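Side-chain contacts in Cwp19 (Clostridioides difficile, PDB 5OQ3), which carries a TIM-barrel glycoside hydrolase domain and, as a whole protein, is tentatively assigned an N-acetylmuramoyl-L-alanine amidase activity on the bacterial cell wall: residues E312-N317 against Y353-G358; G248-K253 against V306-N311. One frame throughout, in Å; residues are numbered along the deposited sequence.

Interaction 1 (E312-N317 against Y353-G358); sequences EVKGTN and YSEIKG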
loop_
_atom_site.group_PDB
_atom_site.type_symbol
_atom_site.label_atom_id
_atom_site.label_comp_id
_atom_site.label_asym_id
_atom_site.label_seq_id
_atom_site.Cartn_x
_atom_site.Cartn_y
_atom_site.Cartn_z
ATOM N N GLU A 312 -1.431 10.574 17.212
ATOM C CA GLU A 312 -0.077 10.168 16.753
ATOM C C GLU A 312 0.601 11.177 15.855
ATOM O O GLU A 312 1.816 11.324 15.945
ATOM C CB GLU A 312 -0.132 8.824 16.013
ATOM C CG GLU A 312 -0.304 7.593 16.853
ATOM C CD GLU A 312 0.858 7.425 17.841
ATOM O OE1 GLU A 312 2.025 7.120 17.445
ATOM O OE2 GLU A 312 0.591 7.631 19.002
ATOM N N VAL A 313 -0.148 11.841 14.962
ATOM C CA VAL A 313 0.476 12.790 14.049
ATOM C C VAL A 313 0.503 14.227 14.543
ATOM O O VAL A 313 1.132 15.092 13.910
ATOM C CB VAL A 313 -0.135 12.721 12.637
ATOM C CG1 VAL A 313 -0.024 11.295 12.075
ATOM C CG2 VAL A 313 -1.594 13.177 12.655
ATOM N N LYS A 314 -0.129 14.483 15.681
ATOM C CA LYS A 314 -0.243 15.827 16.188
ATOM C C LYS A 314 1.156 16.364 16.422
ATOM O O LYS A 314 2.021 15.686 16.939
ATOM C CB LYS A 314 -1.095 15.813 17.487
ATOM C CG LYS A 314 -1.533 17.175 17.953
ATOM C CD LYS A 314 -2.470 17.065 19.155
ATOM C CE LYS A 314 -2.479 18.370 19.942
ATOM N NZ LYS A 314 -3.477 18.345 21.050
ATOM N N GLY A 315 1.384 17.590 15.974
ATOM C CA GLY A 315 2.670 18.231 16.106
ATOM C C GLY A 315 3.732 17.788 15.128
ATOM O O GLY A 315 4.862 18.183 15.250
ATOM N N THR A 316 3.379 16.927 14.170
ATOM C CA THR A 316 4.329 16.514 13.123
ATOM C C THR A 316 3.833 17.088 11.801
ATOM O O THR A 316 2.722 17.617 11.705
ATOM C CB THR A 316 4.413 14.958 12.968
ATOM O OG1 THR A 316 3.253 14.457 12.278
ATOM C CG2 THR A 316 4.527 14.244 14.315
ATOM N N ASN A 317 4.651 16.951 10.767
ATOM C CA ASN A 317 4.271 17.318 9.426
ATOM C C ASN A 317 3.782 16.135 8.599
ATOM O O ASN A 317 3.571 16.279 7.424
ATOM C CB ASN A 317 5.445 17.959 8.734
ATOM C CG ASN A 317 5.776 19.307 9.301
ATOM O OD1 ASN A 317 4.888 20.038 9.716
ATOM N ND2 ASN A 317 7.047 19.653 9.317
ATOM N N TYR A 353 -11.725 15.843 13.374
ATOM C CA TYR A 353 -10.310 15.859 13.778
ATOM C C TYR A 353 -9.504 16.636 12.779
ATOM O O TYR A 353 -9.344 16.226 11.621
ATOM C CB TYR A 353 -9.772 14.389 13.874
ATOM C CG TYR A 353 -10.440 13.611 14.974
ATOM C CD1 TYR A 353 -11.614 12.941 14.741
ATOM C CD2 TYR A 353 -9.913 13.569 16.269
ATOM C CE1 TYR A 353 -12.261 12.258 15.747
ATOM C CE2 TYR A 353 -10.553 12.898 17.298
ATOM C CZ TYR A 353 -11.737 12.232 17.029
ATOM O OH TYR A 353 -12.390 11.555 18.055
ATOM N N SER A 354 -8.953 17.744 13.233
ATOM C CA SER A 354 -8.197 18.579 12.335
ATOM C C SER A 354 -6.923 17.923 11.801
ATOM O O SER A 354 -6.408 18.305 10.760
ATOM C CB SER A 354 -7.846 19.883 12.998
ATOM O OG SER A 354 -6.960 19.708 14.071
ATOM N N GLU A 355 -6.445 16.900 12.505
ATOM C CA GLU A 355 -5.245 16.176 12.070
ATOM C C GLU A 355 -5.544 15.237 10.911
ATOM O O GLU A 355 -4.622 14.783 10.235
ATOM C CB GLU A 355 -4.673 15.362 13.230
ATOM C CG GLU A 355 -4.227 16.188 14.404
ATOM C CD GLU A 355 -5.357 16.511 15.418
ATOM O OE1 GLU A 355 -6.587 16.094 15.332
ATOM O OE2 GLU A 355 -4.966 17.214 16.351
ATOM N N ILE A 356 -6.821 14.873 10.689
ATOM C CA ILE A 356 -7.162 14.002 9.575
ATOM C C ILE A 356 -7.344 14.845 8.311
ATOM O O ILE A 356 -8.090 15.821 8.330
ATOM C CB ILE A 356 -8.362 13.121 9.888
ATOM C CG1 ILE A 356 -8.006 12.172 11.018
ATOM C CG2 ILE A 356 -8.790 12.367 8.637
ATOM C CD1 ILE A 356 -9.153 11.369 11.574
ATOM N N LYS A 357 -6.616 14.476 7.251
ATOM C CA LYS A 357 -6.531 15.260 6.018
ATOM C C LYS A 357 -7.230 14.637 4.830
ATOM O O LYS A 357 -7.155 15.128 3.731
ATOM C CB LYS A 357 -5.071 15.558 5.703
ATOM C CG LYS A 357 -4.259 16.214 6.787
ATOM C CD LYS A 357 -4.760 17.577 7.105
ATOM C CE LYS A 357 -3.964 18.250 8.233
ATOM N NZ LYS A 357 -2.487 18.192 8.097
ATOM N N GLY A 358 -7.953 13.541 5.094
ATOM C CA GLY A 358 -8.776 12.888 4.105
ATOM C C GLY A 358 -8.799 11.390 4.238
ATOM O O GLY A 358 -8.568 10.901 5.353
#
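V313 and K314 meet E355 in a small, partly buried packing contact, apolar at its inner end and polar at its outer one. It joins the C-terminal end of helix 302-313 to the turn leading into barrel strand 356-361, next to the preceding strand 319-324. The inner touch is made by V313 CG2, which lies 3.8 Å from E355 CB; V313 also packs on L320 and I279, so a compact branched side chain suits the place between strand and helix. From CB the glutamate bends outward (chi2 86°), carrying its carboxylate to the lysine, where E355 OE2 sits 3.8 Å from K314 CD. The lysine chain is extended and leads away, leaving K314 NZ 5.1 Å from E355 OE2, too far for a salt bridge. Two turns set up the meeting. A type I turn from Y353 to I356 holds E355 toward the helix, and a type II turn from V313 to T316 leads the chain on from the helix. In the latter G315 takes the positive phi (77°) that glycine accepts easily, and V313 O receives two bonds, from T316 N at 2.9 Å and from T316 OG1 at 2.8 Å. One methyl-to-methylene touch and one between lysine methylenes and a carboxylate oxygen thus make the join, while the exposed lysine probably adds a mild, solvent-screened attraction and no fixed bond.

Interaction 2 (G248-K253 against V306-N311); sequences GIWRNK and VAWWAN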
loop_
_atom_site.group_PDB
_atom_site.type_symbol
_atom_site.label_atom_id
_atom_site.label_comp_id
_atom_site.label_asym_id
_atom_site.label_seq_id
_atom_site.Cartn_x
_atom_site.Cartn_y
_atom_site.Cartn_z
ATOM N N GLY A 248 -4.124 -1.171 10.777
ATOM C CA GLY A 248 -4.786 -0.165 11.584
ATOM C C GLY A 248 -4.468 -0.118 13.075
ATOM O O GLY A 248 -4.801 0.877 13.740
ATOM N N ILE A 249 -3.858 -1.180 13.598
ATOM C CA ILE A 249 -3.397 -1.212 14.977
ATOM C C ILE A 249 -1.850 -1.303 14.960
ATOM O O ILE A 249 -1.259 -2.193 14.331
ATOM C CB ILE A 249 -4.007 -2.382 15.774
ATOM C CG1 ILE A 249 -5.514 -2.154 15.962
ATOM C CG2 ILE A 249 -3.311 -2.551 17.127
ATOM C CD1 ILE A 249 -6.253 -3.370 16.453
ATOM N N TRP A 250 -1.223 -0.374 15.677
ATOM C CA TRP A 250 0.220 -0.323 15.878
ATOM C C TRP A 250 0.619 -1.211 17.073
ATOM O O TRP A 250 1.265 -2.259 16.875
ATOM C CB TRP A 250 0.645 1.128 16.062
ATOM C CG TRP A 250 2.057 1.291 16.489
ATOM C CD1 TRP A 250 3.189 1.101 15.721
ATOM C CD2 TRP A 250 2.519 1.676 17.793
ATOM N NE1 TRP A 250 4.313 1.356 16.480
ATOM C CE2 TRP A 250 3.935 1.672 17.758
ATOM C CE3 TRP A 250 1.879 1.939 19.005
ATOM C CZ2 TRP A 250 4.714 1.965 18.877
ATOM C CZ3 TRP A 250 2.678 2.291 20.108
ATOM C CH2 TRP A 250 4.051 2.276 20.032
ATOM N N ARG A 251 0.118 -0.852 18.262
ATOM C CA ARG A 251 0.236 -1.710 19.454
ATOM C C ARG A 251 -1.052 -1.516 20.257
ATOM O O ARG A 251 -1.553 -0.397 20.368
ATOM C CB ARG A 251 1.413 -1.350 20.378
ATOM C CG ARG A 251 2.754 -1.451 19.725
ATOM C CD ARG A 251 3.887 -1.251 20.704
ATOM N NE ARG A 251 4.150 -2.451 21.469
ATOM C CZ ARG A 251 5.146 -2.579 22.339
ATOM N NH1 ARG A 251 5.353 -3.745 22.909
ATOM N NH2 ARG A 251 5.903 -1.543 22.659
ATOM N N ASN A 252 -1.545 -2.601 20.857
ATOM C CA ASN A 252 -2.613 -2.510 21.806
ATOM C C ASN A 252 -2.109 -1.933 23.156
ATOM O O ASN A 252 -0.942 -2.110 23.543
ATOM C CB ASN A 252 -3.228 -3.884 22.033
ATOM C CG ASN A 252 -3.750 -4.524 20.765
ATOM O OD1 ASN A 252 -4.463 -3.887 19.988
ATOM N ND2 ASN A 252 -3.443 -5.816 20.572
ATOM N N LYS A 253 -3.016 -1.270 23.876
ATOM C CA LYS A 253 -2.713 -0.714 25.192
ATOM C C LYS A 253 -2.219 -1.784 26.164
ATOM O O LYS A 253 -1.363 -1.522 27.020
ATOM C CB LYS A 253 -3.932 0.038 25.747
ATOM C CG LYS A 253 -3.655 0.865 26.990
ATOM C CD LYS A 253 -4.788 1.851 27.265
ATOM C CE LYS A 253 -4.717 3.066 26.351
ATOM N NZ LYS A 253 -5.778 4.050 26.684
ATOM N N VAL A 306 -9.646 6.317 15.139
ATOM C CA VAL A 306 -9.451 7.618 14.489
ATOM C C VAL A 306 -8.834 8.617 15.481
ATOM O O VAL A 306 -7.948 9.375 15.117
ATOM C CB VAL A 306 -10.718 8.179 13.802
ATOM C CG1 VAL A 306 -11.090 7.399 12.561
ATOM C CG2 VAL A 306 -11.884 8.325 14.733
ATOM N N ALA A 307 -9.296 8.600 16.714
ATOM C CA ALA A 307 -8.748 9.476 17.754
ATOM C C ALA A 307 -7.292 9.186 18.071
ATOM O O ALA A 307 -6.465 10.091 18.218
ATOM C CB ALA A 307 -9.590 9.403 19.003
ATOM N N TRP A 308 -6.990 7.901 18.168
ATOM C CA TRP A 308 -5.635 7.477 18.490
ATOM C C TRP A 308 -4.648 7.909 17.398
ATOM O O TRP A 308 -3.576 8.469 17.686
ATOM C CB TRP A 308 -5.588 5.941 18.738
ATOM C CG TRP A 308 -4.239 5.521 19.254
ATOM C CD1 TRP A 308 -3.838 5.515 20.571
ATOM C CD2 TRP A 308 -3.087 5.080 18.467
ATOM N NE1 TRP A 308 -2.535 5.092 20.645
ATOM C CE2 TRP A 308 -2.044 4.823 19.389
ATOM C CE3 TRP A 308 -2.864 4.885 17.104
ATOM C CZ2 TRP A 308 -0.802 4.411 18.999
ATOM C CZ3 TRP A 308 -1.641 4.454 16.715
ATOM C CH2 TRP A 308 -0.609 4.224 17.658
ATOM N N TRP A 309 -5.008 7.667 16.145
ATOM C CA TRP A 309 -4.155 8.052 15.030
ATOM C C TRP A 309 -4.039 9.555 14.859
ATOM O O TRP A 309 -2.939 10.062 14.554
ATOM C CB TRP A 309 -4.639 7.372 13.754
ATOM C CG TRP A 309 -4.277 5.913 13.689
ATOM C CD1 TRP A 309 -5.096 4.846 13.822
ATOM C CD2 TRP A 309 -2.973 5.389 13.464
ATOM N NE1 TRP A 309 -4.367 3.685 13.720
ATOM C CE2 TRP A 309 -3.062 4.002 13.487
ATOM C CE3 TRP A 309 -1.742 5.973 13.196
ATOM C CZ2 TRP A 309 -1.963 3.170 13.286
ATOM C CZ3 TRP A 309 -0.616 5.134 13.006
ATOM C CH2 TRP A 309 -0.755 3.756 13.039
ATOM N N ALA A 310 -5.130 10.295 15.086
ATOM C CA ALA A 310 -5.043 11.741 15.037
ATOM C C ALA A 310 -4.044 12.261 16.046
ATOM O O ALA A 310 -3.236 13.133 15.750
ATOM C CB ALA A 310 -6.413 12.365 15.262
ATOM N N ASN A 311 -4.047 11.688 17.229
ATOM C CA ASN A 311 -3.079 12.070 18.244
ATOM C C ASN A 311 -1.629 11.716 17.835
ATOM O O ASN A 311 -0.685 12.495 18.095
ATOM C CB ASN A 311 -3.439 11.434 19.599
ATOM C CG ASN A 311 -2.500 11.888 20.693
ATOM O OD1 ASN A 311 -2.528 13.063 21.092
ATOM N ND2 ASN A 311 -1.632 10.985 21.149
#
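The indole of W309 meets G248 at its edge and its helix neighbour W308 on one face, where W308 CZ3 stands 3.4 Å above the plane of W309, over its centre. At that edge W309 NE1 donates to G248 O at 2.8 Å, a fairly straight bond (159°) with the acceptor almost in the ring plane. The donor is tilted from the carbonyl plane of G248 by 34°. W308 in turn has W309 CD1 at its edge, in plane, and reaches across to W250, with W308 CH2 3.6 Å from W250 CE3. Their six-membered rings are near parallel, at 21°, but slid apart so that they barely overlap. R251 CG lies above one face of W250, toward its rim. The CG of W250 and that of W308 are both anti to the backbone N, which sends the two indoles out to meet. Tryptophan suits all three places because a broad apolar surface comes with one N-H: W250 NE1 bonds to D274 and W308 NE1 to T258 O. The loop after strand 241-244 is thus packed against helix 302-313, and helix 275-280 joins in, its T275 touching W250 and W309 and its R276 touching W250 and W308.

Helix 302-313 serves both contacts, whose centres lie 12 Å apart. Interaction 2 uses its middle turns and interaction 1 its C-terminal end. They also touch directly: E355 CG approaches A310 O at 3.5 Å, and the ring of Y353 lies along the helix, with Y353 OH 3.7 Å from A307 CB and Y353 CD2 3.8 Å from A310 CB. Loops that follow the strands of a TIM barrel border its active site, so 248-253, after strand 241-244, probably lies on the catalytic side. By contrast, 353-358 enters its strand from the opposite end. The shared helix thus meets a loop that follows one strand and a turn that precedes another, although neither contact can be assigned a catalytic residue.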